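PDB 3TM8: HD-GYP domain-containing protein from Bdellovibrio bacteriovorus, which binds two ferric ions in an HD-GYP domain of the cyclic-di-GMP phosphodiesterase class, though its own substrate and activity are not established. Local coordinates for residues 77-80 and 81-84; 83-86 and 87-91; 111-114 and 115-119; 244-248 and 249-253. All blocks are in the same frame, centred on the assembly; numbering follows the deposited sequence. Where two conformers were deposited one is given.

In the fold
Interactions 1 and 2 lie in series at the outer end of the molecule and share Asn83 and Ser84. Their centres are about 10 Å apart, and Ile77 CD1 packs 3.5 Å from Tyr85 CB. Together they cover the start of helix 82-97. Interaction 3 follows on helix 105-125, about 14 Å centre to centre from interaction 2, without touching it. Gln113 brings interaction 3 to about 8 Å, side chain to side chain, from the iron ligand His170. Interaction 4 begins helix 248-256, which leads into the iron ligands His257 and Glu258. The Val250 side chain lies about 8 Å from that of the iron ligand His203. Interactions 1 and 2 are remote from the metals.

Interaction 1: residues 77-80 and 81-84; sequences ILTD and EENS
From Leu78 to Glu82 the backbone turns from the end of strand 74-78 into helix 82-97, through two successive i to i+3 hydrogen bonds. Glu81 N donates to Leu78 O at 2.8 Å, and Glu82 N donates to Thr79 O at 3.1 Å. This is the pattern of a 3-10 turn, here at residues 79-80. Glu81 holds the N-cap position. Its carboxylate reaches back along the strand end: one water accepts from Leu78 N at 2.8 Å and donates to Glu81 OE1 at 2.7 Å. The same OE1 takes the backbone N-H of Asn40, and OE2 forms a salt bridge with Arg55. The carboxylate therefore ties the turn to the loops at the two ends of the 41-53 hairpin. Its stem crosses Leu78 at a slant, with OE1 near Leu78 CD1. Thr79 and Glu82 run alongside each other and point the same way. Ile77 meets the helix from the strand side. Its CG1 sits between the backbone N and carbonyl carbon (chi1 64°), which sends CD1 to 3.8 Å from Glu82 CA. Ile77 also packs on Val24 and Ile26 of strand 23-27. Two more waters take the N-H groups of Asn83 and Ser84. One joins Asp80 O to Ser84 N, where it accepts at 3.0 Å. The other accepts from Asn83 N, and its bond to Asp80 O is weak. Water thus extends the bonding of the turn into the helix start, while the Glu81 carboxylate is gripped by several donors, which would probably keep it ionised.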
loop_
_atom_site.group_PDB
_atom_site.type_symbol
_atom_site.label_atom_id
_atom_site.label_comp_id
_atom_site.label_asym_id
_atom_site.label_seq_id
_atom_site.Cartn_x
_atom_site.Cartn_y
_atom_site.Cartn_z
ATOM N N ILE A 77 6.440 22.189 -3.627
ATOM C CA ILE A 77 6.120 23.036 -4.767
ATOM C C ILE A 77 5.924 24.448 -4.250
ATOM O O ILE A 77 5.657 24.657 -3.063
ATOM C CB ILE A 77 4.844 22.555 -5.509
ATOM C CG1 ILE A 77 3.614 22.663 -4.602
ATOM C CG2 ILE A 77 5.048 21.145 -6.046
ATOM C CD1 ILE A 77 2.268 22.306 -5.272
ATOM N N LEU A 78 6.064 25.427 -5.133
ATOM C CA LEU A 78 5.749 26.797 -4.761
ATOM C C LEU A 78 4.266 26.892 -4.450
ATOM O O LEU A 78 3.431 26.390 -5.199
ATOM C CB LEU A 78 6.097 27.751 -5.901
ATOM C CG LEU A 78 7.596 27.864 -6.178
ATOM C CD1 LEU A 78 7.817 28.514 -7.537
ATOM C CD2 LEU A 78 8.295 28.649 -5.074
ATOM N N THR A 79 3.936 27.555 -3.354
ATOM C CA THR A 79 2.544 27.706 -2.971
ATOM C C THR A 79 1.756 28.385 -4.088
ATOM O O THR A 79 0.582 28.093 -4.305
ATOM C CB THR A 79 2.451 28.480 -1.654
ATOM O OG1 THR A 79 3.265 27.809 -0.680
ATOM C CG2 THR A 79 1.015 28.552 -1.159
ATOM N N ASP A 80 2.418 29.270 -4.822
ATOM C CA ASP A 80 1.756 29.990 -5.903
ATOM C C ASP A 80 1.376 29.062 -7.059
ATOM O O ASP A 80 0.566 29.423 -7.910
ATOM C CB ASP A 80 2.630 31.150 -6.395
ATOM C CG ASP A 80 2.773 32.254 -5.359
ATOM O OD1 ASP A 80 1.997 32.257 -4.380
ATOM O OD2 ASP A 80 3.656 33.123 -5.528
ATOM N N GLU A 81 1.955 27.867 -7.084
ATOM C CA GLU A 81 1.660 26.888 -8.130
ATOM C C GLU A 81 0.782 25.734 -7.635
ATOM O O GLU A 81 0.594 24.731 -8.331
ATOM C CB GLU A 81 2.965 26.357 -8.742
ATOM C CG GLU A 81 3.793 27.424 -9.444
ATOM C CD GLU A 81 4.780 26.838 -10.433
ATOM O OE1 GLU A 81 5.728 26.152 -10.006
ATOM O OE2 GLU A 81 4.610 27.062 -11.647
ATOM N N GLU A 82 0.221 25.881 -6.443
ATOM C CA GLU A 82 -0.557 24.796 -5.860
ATOM C C GLU A 82 -1.792 24.451 -6.697
ATOM O O GLU A 82 -2.165 23.280 -6.816
ATOM C CB GLU A 82 -0.949 25.124 -4.421
ATOM C CG GLU A 82 -1.579 23.945 -3.688
ATOM C CD GLU A 82 -1.734 24.189 -2.199
ATOM O OE1 GLU A 82 -1.517 25.339 -1.757
ATOM O OE2 GLU A 82 -2.066 23.229 -1.476
ATOM N N ASN A 83 -2.422 25.458 -7.289
ATOM C CA ASN A 83 -3.585 25.189 -8.127
ATOM C C ASN A 83 -3.220 24.315 -9.327
ATOM O O ASN A 83 -3.971 23.411 -9.697
ATOM C CB ASN A 83 -4.273 26.486 -8.575
ATOM C CG ASN A 83 -5.474 26.227 -9.456
ATOM O OD1 ASN A 83 -6.474 25.661 -9.011
ATOM N ND2 ASN A 83 -5.384 26.640 -10.712
ATOM N N SER A 84 -2.071 24.587 -9.942
ATOM C CA SER A 84 -1.600 23.767 -11.052
ATOM C C SER A 84 -1.404 22.313 -10.623
ATOM O O SER A 84 -1.750 21.381 -11.361
ATOM C CB SER A 84 -0.296 24.329 -11.619
ATOM O OG SER A 84 0.212 23.489 -12.639
HETATM O O HOH W 1 6.526 24.832 -7.783
HETATM O O HOH W 2 -1.427 27.459 -9.557
HETATM O O HOH W 3 -2.023 28.322 -6.396
#

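Interaction 2: residues 83-86 and 87-91; sequences NSYR and TYLQK
Thr87 to Gln90 sit one turn beyond Asn83 to Arg86 in a regular alpha-helix, each N-H bonded to the carbonyl four residues earlier. Thr87 N donates to Asn83 O at 3.0 Å. Thr87 OG1 lies between its own backbone N and carbonyl carbon (chi1 59°) and so faces the preceding turn. It is 3.0 Å from Ser84 O and 3.2 Å from Asn83 O, and the single hydroxyl proton could serve either. Thr87 has two conformers, so this hydroxyl placement is doubtful. Tyr88 comes next. Tyr85 O lies at the edge of the Tyr88 ring, near its plane, 4.1 Å from CD2. Tyr88 CD2 meets the Tyr85 ring obliquely. Tyr88 also meets Phe39 edge to face, and its OH accepts from Arg32 N, so this ring is held against the neighbouring loop. Leu89 runs alongside Tyr85 in the same direction. Its methyl CD2 lies 3.8 Å from Tyr85 OH, whose hydrogen-bonding partner is Thr30 OG1. Tyr85 and Tyr88 thus bind this helix to the loop after strand 23-27. Gln90 N reaches Arg86 O at 3.0 Å, while the Gln90 amide turns away to Glu94. Arg86 bends at chi3 (-57°) and folds back along the helix. One face of its guanidinium covers Asn83 CA, which lies 3.6 Å above the plane and offset toward the rim.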
loop_
_atom_site.group_PDB
_atom_site.type_symbol
_atom_site.label_atom_id
_atom_site.label_comp_id
_atom_site.label_asym_id
_atom_site.label_seq_id
_atom_site.Cartn_x
_atom_site.Cartn_y
_atom_site.Cartn_z
ATOM N N ASN A 83 -2.422 25.458 -7.289
ATOM C CA ASN A 83 -3.585 25.189 -8.127
ATOM C C ASN A 83 -3.220 24.315 -9.327
ATOM O O ASN A 83 -3.971 23.411 -9.697
ATOM C CB ASN A 83 -4.273 26.486 -8.575
ATOM C CG ASN A 83 -5.474 26.227 -9.456
ATOM O OD1 ASN A 83 -6.474 25.661 -9.011
ATOM N ND2 ASN A 83 -5.384 26.640 -10.712
ATOM N N SER A 84 -2.071 24.587 -9.942
ATOM C CA SER A 84 -1.600 23.767 -11.052
ATOM C C SER A 84 -1.404 22.313 -10.623
ATOM O O SER A 84 -1.750 21.381 -11.361
ATOM C CB SER A 84 -0.296 24.329 -11.619
ATOM O OG SER A 84 0.212 23.489 -12.639
ATOM N N TYR A 85 -0.853 22.116 -9.426
ATOM C CA TYR A 85 -0.673 20.777 -8.876
ATOM C C TYR A 85 -2.018 20.087 -8.620
ATOM O O TYR A 85 -2.214 18.922 -8.978
ATOM C CB TYR A 85 0.146 20.820 -7.584
ATOM C CG TYR A 85 0.142 19.491 -6.879
ATOM C CD1 TYR A 85 0.920 18.433 -7.340
ATOM C CD2 TYR A 85 -0.686 19.271 -5.790
ATOM C CE1 TYR A 85 0.902 17.197 -6.706
ATOM C CE2 TYR A 85 -0.713 18.042 -5.151
ATOM C CZ TYR A 85 0.072 17.013 -5.619
ATOM O OH TYR A 85 0.028 15.801 -4.970
ATOM N N ARG A 86 -2.948 20.803 -8.002
ATOM C CA ARG A 86 -4.241 20.201 -7.699
ATOM C C ARG A 86 -4.958 19.755 -8.967
ATOM O O ARG A 86 -5.581 18.684 -9.002
ATOM C CB ARG A 86 -5.124 21.163 -6.895
ATOM C CG ARG A 86 -4.669 21.386 -5.449
ATOM C CD ARG A 86 -5.744 22.107 -4.635
ATOM N NE ARG A 86 -6.108 23.389 -5.232
ATOM C CZ ARG A 86 -5.722 24.574 -4.771
ATOM N NH1 ARG A 86 -4.967 24.655 -3.683
ATOM N NH2 ARG A 86 -6.103 25.684 -5.392
ATOM N N THR A 87 -4.889 20.574 -10.013
ATOM C CA THR A 87 -5.548 20.223 -11.269
ATOM C C THR A 87 -4.824 19.073 -11.959
ATOM O O THR A 87 -5.459 18.207 -12.550
ATOM C CB THR A 87 -5.704 21.431 -12.225
ATOM O OG1 THR A 87 -4.418 21.985 -12.530
ATOM C CG2 THR A 87 -6.587 22.492 -11.590
ATOM N N TYR A 88 -3.498 19.057 -11.864
ATOM C CA TYR A 88 -2.709 17.946 -12.386
ATOM C C TYR A 88 -3.141 16.629 -11.752
ATOM O O TYR A 88 -3.380 15.634 -12.443
ATOM C CB TYR A 88 -1.223 18.210 -12.110
ATOM C CG TYR A 88 -0.329 16.997 -12.218
ATOM C CD1 TYR A 88 0.280 16.656 -13.423
ATOM C CD2 TYR A 88 -0.074 16.201 -11.103
ATOM C CE1 TYR A 88 1.104 15.541 -13.519
ATOM C CE2 TYR A 88 0.740 15.098 -11.191
ATOM C CZ TYR A 88 1.323 14.760 -12.391
ATOM O OH TYR A 88 2.136 13.645 -12.441
ATOM N N LEU A 89 -3.257 16.630 -10.432
ATOM C CA LEU A 89 -3.593 15.410 -9.718
ATOM C C LEU A 89 -4.999 14.926 -10.043
ATOM O O LEU A 89 -5.220 13.742 -10.310
ATOM C CB LEU A 89 -3.445 15.635 -8.219
ATOM C CG LEU A 89 -3.740 14.409 -7.349
ATOM C CD1 LEU A 89 -2.947 13.189 -7.822
ATOM C CD2 LEU A 89 -3.447 14.714 -5.888
ATOM N N GLN A 90 -5.952 15.849 -10.048
ATOM C CA GLN A 90 -7.326 15.452 -10.299
ATOM C C GLN A 90 -7.473 14.918 -11.721
ATOM O O GLN A 90 -8.165 13.919 -11.949
ATOM C CB GLN A 90 -8.268 16.621 -10.047
ATOM C CG GLN A 90 -9.746 16.234 -10.095
ATOM C CD GLN A 90 -10.157 15.172 -9.063
ATOM O OE1 GLN A 90 -9.540 15.025 -8.003
ATOM N NE2 GLN A 90 -11.214 14.433 -9.378
ATOM N N LYS A 91 -6.819 15.566 -12.680
ATOM C CA LYS A 91 -6.836 15.067 -14.056
ATOM C C LYS A 91 -6.192 13.680 -14.173
ATOM O O LYS A 91 -6.698 12.811 -14.873
ATOM C CB LYS A 91 -6.158 16.061 -14.987
ATOM C CG LYS A 91 -6.000 15.599 -16.414
ATOM C CD LYS A 91 -5.411 16.734 -17.244
ATOM C CE LYS A 91 -4.992 16.286 -18.632
ATOM N NZ LYS A 91 -4.277 17.390 -19.341
#

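Interaction 3: residues 111-114 and 115-119; sequences IIQG and SQQNN
Gln113 and Gln117 come together on one face of helix 105-125, where their side chains slant across each other. Gln113 NE2 is 3.6 Å from Gln117 OE1, and the two amide planes are turned 70° apart. The two chains reach this place differently. Gln113 leaves with CG opposite its backbone N and then bends sharply at chi2 (-78°), which brings its amide up the helix toward Gln117. Gln117 starts the same way but stays extended (chi2 179°). Each amide has another partner: Gln113 OE1 accepts from Arg32 NH1, and Gln117 NE2 makes a weak bond to Ser168 OG. Gln116 is bent at chi2 and lies on a different face. Its CG rests 3.3 Å from Ile112 O and 4.3 Å from Ile112 CG2. The bend carries its NE2 to Tyr97 OH and Ala139 O, so one buried amide links helix 105-125 to helices 82-97 and 130-149. Ser115 CB lies 3.5 Å from Ile111 O. The backbone keeps regular i to i+4 bonds, such as Gln116 N to Ile112 O at 2.9 Å. Gly114 O takes two donors, Asn118 N at 2.9 Å and the hydroxyl of Ser29. A dimethyl sulfoxide molecule, probably from the crystallisation liquor, lies about 5 Å from the Gln117 side chain. Several amide ends of this buried stretch thus have partners on neighbouring parts of the chain. The glutamine pair lies near the metal site but not at it, with the Gln113 side chain about 8 Å from that of the iron ligand His170.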
loop_
_atom_site.group_PDB
_atom_site.type_symbol
_atom_site.label_atom_id
_atom_site.label_comp_id
_atom_site.label_asym_id
_atom_site.label_seq_id
_atom_site.Cartn_x
_atom_site.Cartn_y
_atom_site.Cartn_z
ATOM N N ILE A 111 -0.426 5.549 -12.087
ATOM C CA ILE A 111 -1.162 6.626 -11.453
ATOM C C ILE A 111 -1.992 6.118 -10.279
ATOM O O ILE A 111 -1.963 6.683 -9.193
ATOM C CB ILE A 111 -2.061 7.364 -12.466
ATOM C CG1 ILE A 111 -1.200 8.098 -13.504
ATOM C CG2 ILE A 111 -3.001 8.320 -11.744
ATOM C CD1 ILE A 111 -1.972 8.531 -14.732
ATOM N N ILE A 112 -2.740 5.043 -10.499
ATOM C CA ILE A 112 -3.662 4.574 -9.471
ATOM C C ILE A 112 -2.920 3.997 -8.250
ATOM O O ILE A 112 -3.292 4.279 -7.109
ATOM C CB ILE A 112 -4.668 3.574 -10.050
ATOM C CG1 ILE A 112 -5.604 4.317 -11.012
ATOM C CG2 ILE A 112 -5.457 2.903 -8.942
ATOM C CD1 ILE A 112 -6.370 3.409 -11.931
ATOM N N GLN A 113 -1.867 3.218 -8.480
ATOM C CA GLN A 113 -1.057 2.711 -7.371
ATOM C C GLN A 113 -0.559 3.866 -6.506
ATOM O O GLN A 113 -0.617 3.815 -5.274
ATOM C CB GLN A 113 0.119 1.882 -7.901
ATOM C CG GLN A 113 0.934 1.122 -6.844
ATOM C CD GLN A 113 1.910 1.981 -6.083
ATOM O OE1 GLN A 113 2.339 3.036 -6.542
ATOM N NE2 GLN A 113 2.296 1.510 -4.908
ATOM N N GLY A 114 -0.096 4.928 -7.156
ATOM C CA GLY A 114 0.460 6.049 -6.415
ATOM C C GLY A 114 -0.605 6.851 -5.686
ATOM O O GLY A 114 -0.371 7.409 -4.606
ATOM N N SER A 115 -1.785 6.933 -6.288
ATOM C CA SER A 115 -2.904 7.610 -5.653
ATOM C C SER A 115 -3.371 6.849 -4.405
ATOM O O SER A 115 -3.627 7.461 -3.369
ATOM C CB SER A 115 -4.057 7.777 -6.651
ATOM O OG SER A 115 -5.130 8.464 -6.052
ATOM N N GLN A 116 -3.481 5.522 -4.507
ATOM C CA GLN A 116 -3.817 4.714 -3.338
ATOM C C GLN A 116 -2.793 4.926 -2.228
ATOM O O GLN A 116 -3.148 5.074 -1.057
ATOM C CB GLN A 116 -3.881 3.226 -3.695
ATOM C CG GLN A 116 -4.986 2.844 -4.671
ATOM C CD GLN A 116 -6.381 3.008 -4.095
ATOM O OE1 GLN A 116 -6.664 2.581 -2.972
ATOM N NE2 GLN A 116 -7.263 3.644 -4.862
ATOM N N GLN A 117 -1.514 4.971 -2.601
ATOM C CA GLN A 117 -0.469 5.166 -1.613
ATOM C C GLN A 117 -0.629 6.525 -0.949
ATOM O O GLN A 117 -0.501 6.657 0.268
ATOM C CB GLN A 117 0.897 5.049 -2.275
ATOM C CG GLN A 117 2.058 5.093 -1.318
ATOM C CD GLN A 117 3.385 4.940 -2.020
ATOM O OE1 GLN A 117 3.464 4.390 -3.121
ATOM N NE2 GLN A 117 4.433 5.457 -1.401
ATOM N N ASN A 118 -0.920 7.536 -1.762
ATOM C CA ASN A 118 -1.141 8.886 -1.257
ATOM C C ASN A 118 -2.289 8.932 -0.261
ATOM O O ASN A 118 -2.193 9.576 0.791
ATOM C CB ASN A 118 -1.396 9.827 -2.434
ATOM C CG ASN A 118 -1.608 11.275 -2.022
ATOM O OD1 ASN A 118 -0.775 11.884 -1.346
ATOM N ND2 ASN A 118 -2.701 11.854 -2.494
ATOM N N ASN A 119 -3.379 8.242 -0.591
ATOM C CA ASN A 119 -4.556 8.244 0.268
ATOM C C ASN A 119 -4.246 7.606 1.619
ATOM O O ASN A 119 -4.714 8.065 2.660
ATOM C CB ASN A 119 -5.715 7.491 -0.386
ATOM C CG ASN A 119 -6.153 8.101 -1.705
ATOM O OD1 ASN A 119 -5.886 9.271 -2.003
ATOM N ND2 ASN A 119 -6.839 7.304 -2.509
#

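Interaction 4: residues 244-248 and 249-253; sequences KHFDQ and TVINI
The Phe246 ring is met obliquely by Val250 and Ile251, with Val250 CG1 4.0 Å from Phe246 CD1. The other flat pair is the amides of Gln248 and Asn252, inclined 48° to each other. Gln248 NE2 donates to Asn252 OD1 at 2.9 Å, with an N-H...O angle of 162°. The acceptor lies in the Gln248 amide plane, but the donor stands above the plane of the Asn252 carbonyl. A bend at chi2 (63°) curls Gln248 back to make this bond. These residues form the passage from loop to helix N-terminus within the HD domain, and helix 248-256 leads on to the iron ligands His257 and Glu258. The backbone forms the first turn of that helix. Asp247 O accepts from Ile251 N at 3.1 Å, and Gln248 O accepts from Asn252 N at 2.8 Å. Asp247 is the N-cap residue, yet its carboxylate makes no capping bond. Its CB touches Val250 CG2 at 4.0 Å. Ile251 CD1 lies 3.9 Å from Phe246 CB. Beyond the two segments, Asn252 ND2 is taken by Asp275, and Ile253 O bonds to His257 ND1. The Asp247 carboxylate turns to Tyr133 OH and Lys137 of helix 130-149, and the Tyr133 ring meets that of Phe246. Val250 packs on Leu198 and Leu202 of helix 190-202, while Phe246 and Ile251 meet Val240 of helix 223-240.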
loop_
_atom_site.group_PDB
_atom_site.type_symbol
_atom_site.label_atom_id
_atom_site.label_comp_id
_atom_site.label_asym_id
_atom_site.label_seq_id
_atom_site.Cartn_x
_atom_site.Cartn_y
_atom_site.Cartn_z
ATOM N N LYS A 244 -14.515 6.974 15.900
ATOM C CA LYS A 244 -15.869 6.624 15.484
ATOM C C LYS A 244 -15.977 6.357 13.990
ATOM O O LYS A 244 -16.794 5.545 13.560
ATOM C CB LYS A 244 -16.852 7.731 15.878
ATOM C CG LYS A 244 -16.721 8.204 17.316
ATOM C CD LYS A 244 -17.569 9.443 17.560
ATOM C CE LYS A 244 -17.129 10.186 18.813
ATOM N NZ LYS A 244 -15.758 10.761 18.679
ATOM N N HIS A 245 -15.157 7.044 13.200
ATOM C CA HIS A 245 -15.250 6.935 11.749
ATOM C C HIS A 245 -14.543 5.708 11.180
ATOM O O HIS A 245 -14.744 5.369 10.020
ATOM C CB HIS A 245 -14.743 8.211 11.063
ATOM C CG HIS A 245 -13.343 8.584 11.431
ATOM N ND1 HIS A 245 -13.027 9.177 12.633
ATOM C CD2 HIS A 245 -12.177 8.458 10.754
ATOM C CE1 HIS A 245 -11.725 9.401 12.683
ATOM N NE2 HIS A 245 -11.186 8.975 11.555
ATOM N N PHE A 246 -13.712 5.045 11.983
ATOM C CA PHE A 246 -13.049 3.829 11.513
ATOM C C PHE A 246 -14.014 2.648 11.493
ATOM O O PHE A 246 -14.738 2.401 12.461
ATOM C CB PHE A 246 -11.810 3.492 12.354
ATOM C CG PHE A 246 -10.530 4.046 11.791
ATOM C CD1 PHE A 246 -9.590 3.204 11.216
ATOM C CD2 PHE A 246 -10.276 5.407 11.823
ATOM C CE1 PHE A 246 -8.417 3.709 10.691
ATOM C CE2 PHE A 246 -9.102 5.919 11.299
ATOM C CZ PHE A 246 -8.171 5.067 10.731
ATOM N N ASP A 247 -14.026 1.918 10.385
ATOM C CA ASP A 247 -14.827 0.699 10.303
ATOM C C ASP A 247 -14.224 -0.414 11.160
ATOM O O ASP A 247 -13.008 -0.582 11.203
ATOM C CB ASP A 247 -14.935 0.225 8.859
ATOM C CG ASP A 247 -15.712 1.186 7.991
ATOM O OD1 ASP A 247 -16.957 1.096 7.974
ATOM O OD2 ASP A 247 -15.076 2.031 7.330
ATOM N N GLN A 248 -15.076 -1.186 11.826
ATOM C CA GLN A 248 -14.583 -2.263 12.680
ATOM C C GLN A 248 -13.694 -3.248 11.918
ATOM O O GLN A 248 -12.678 -3.702 12.442
ATOM C CB GLN A 248 -15.734 -3.010 13.353
ATOM C CG GLN A 248 -15.257 -4.008 14.398
ATOM C CD GLN A 248 -14.525 -3.334 15.549
ATOM O OE1 GLN A 248 -15.017 -2.363 16.126
ATOM N NE2 GLN A 248 -13.343 -3.843 15.884
ATOM N N THR A 249 -14.069 -3.576 10.685
ATOM C CA THR A 249 -13.276 -4.499 9.881
ATOM C C THR A 249 -11.853 -3.971 9.683
ATOM O O THR A 249 -10.883 -4.730 9.721
ATOM C CB THR A 249 -13.904 -4.723 8.501
ATOM O OG1 THR A 249 -15.183 -5.351 8.654
ATOM C CG2 THR A 249 -13.003 -5.594 7.636
ATOM N N VAL A 250 -11.735 -2.665 9.457
ATOM C CA VAL A 250 -10.434 -2.034 9.259
ATOM C C VAL A 250 -9.604 -2.087 10.549
ATOM O O VAL A 250 -8.417 -2.426 10.524
ATOM C CB VAL A 250 -10.624 -0.587 8.758
ATOM C CG1 VAL A 250 -9.296 0.143 8.704
ATOM C CG2 VAL A 250 -11.309 -0.597 7.387
ATOM N N ILE A 251 -10.233 -1.763 11.674
ATOM C CA ILE A 251 -9.587 -1.899 12.976
ATOM C C ILE A 251 -9.128 -3.339 13.197
ATOM O O ILE A 251 -8.018 -3.579 13.657
ATOM C CB ILE A 251 -10.527 -1.470 14.128
ATOM C CG1 ILE A 251 -10.874 0.020 14.005
ATOM C CG2 ILE A 251 -9.901 -1.789 15.493
ATOM C CD1 ILE A 251 -12.131 0.418 14.778
ATOM N N ASN A 252 -9.989 -4.301 12.871
ATOM C CA ASN A 252 -9.616 -5.704 13.021
ATOM C C ASN A 252 -8.409 -6.080 12.183
ATOM O O ASN A 252 -7.529 -6.793 12.644
ATOM C CB ASN A 252 -10.777 -6.622 12.650
ATOM C CG ASN A 252 -11.919 -6.539 13.635
ATOM O OD1 ASN A 252 -11.768 -6.008 14.739
ATOM N ND2 ASN A 252 -13.076 -7.069 13.244
ATOM N N ILE A 253 -8.372 -5.616 10.939
ATOM C CA ILE A 253 -7.250 -5.933 10.068
ATOM C C ILE A 253 -5.954 -5.292 10.588
ATOM O O ILE A 253 -4.905 -5.937 10.646
ATOM C CB ILE A 253 -7.552 -5.547 8.618
ATOM C CG1 ILE A 253 -8.617 -6.492 8.047
ATOM C CG2 ILE A 253 -6.287 -5.581 7.771
ATOM C CD1 ILE A 253 -9.244 -5.990 6.753
#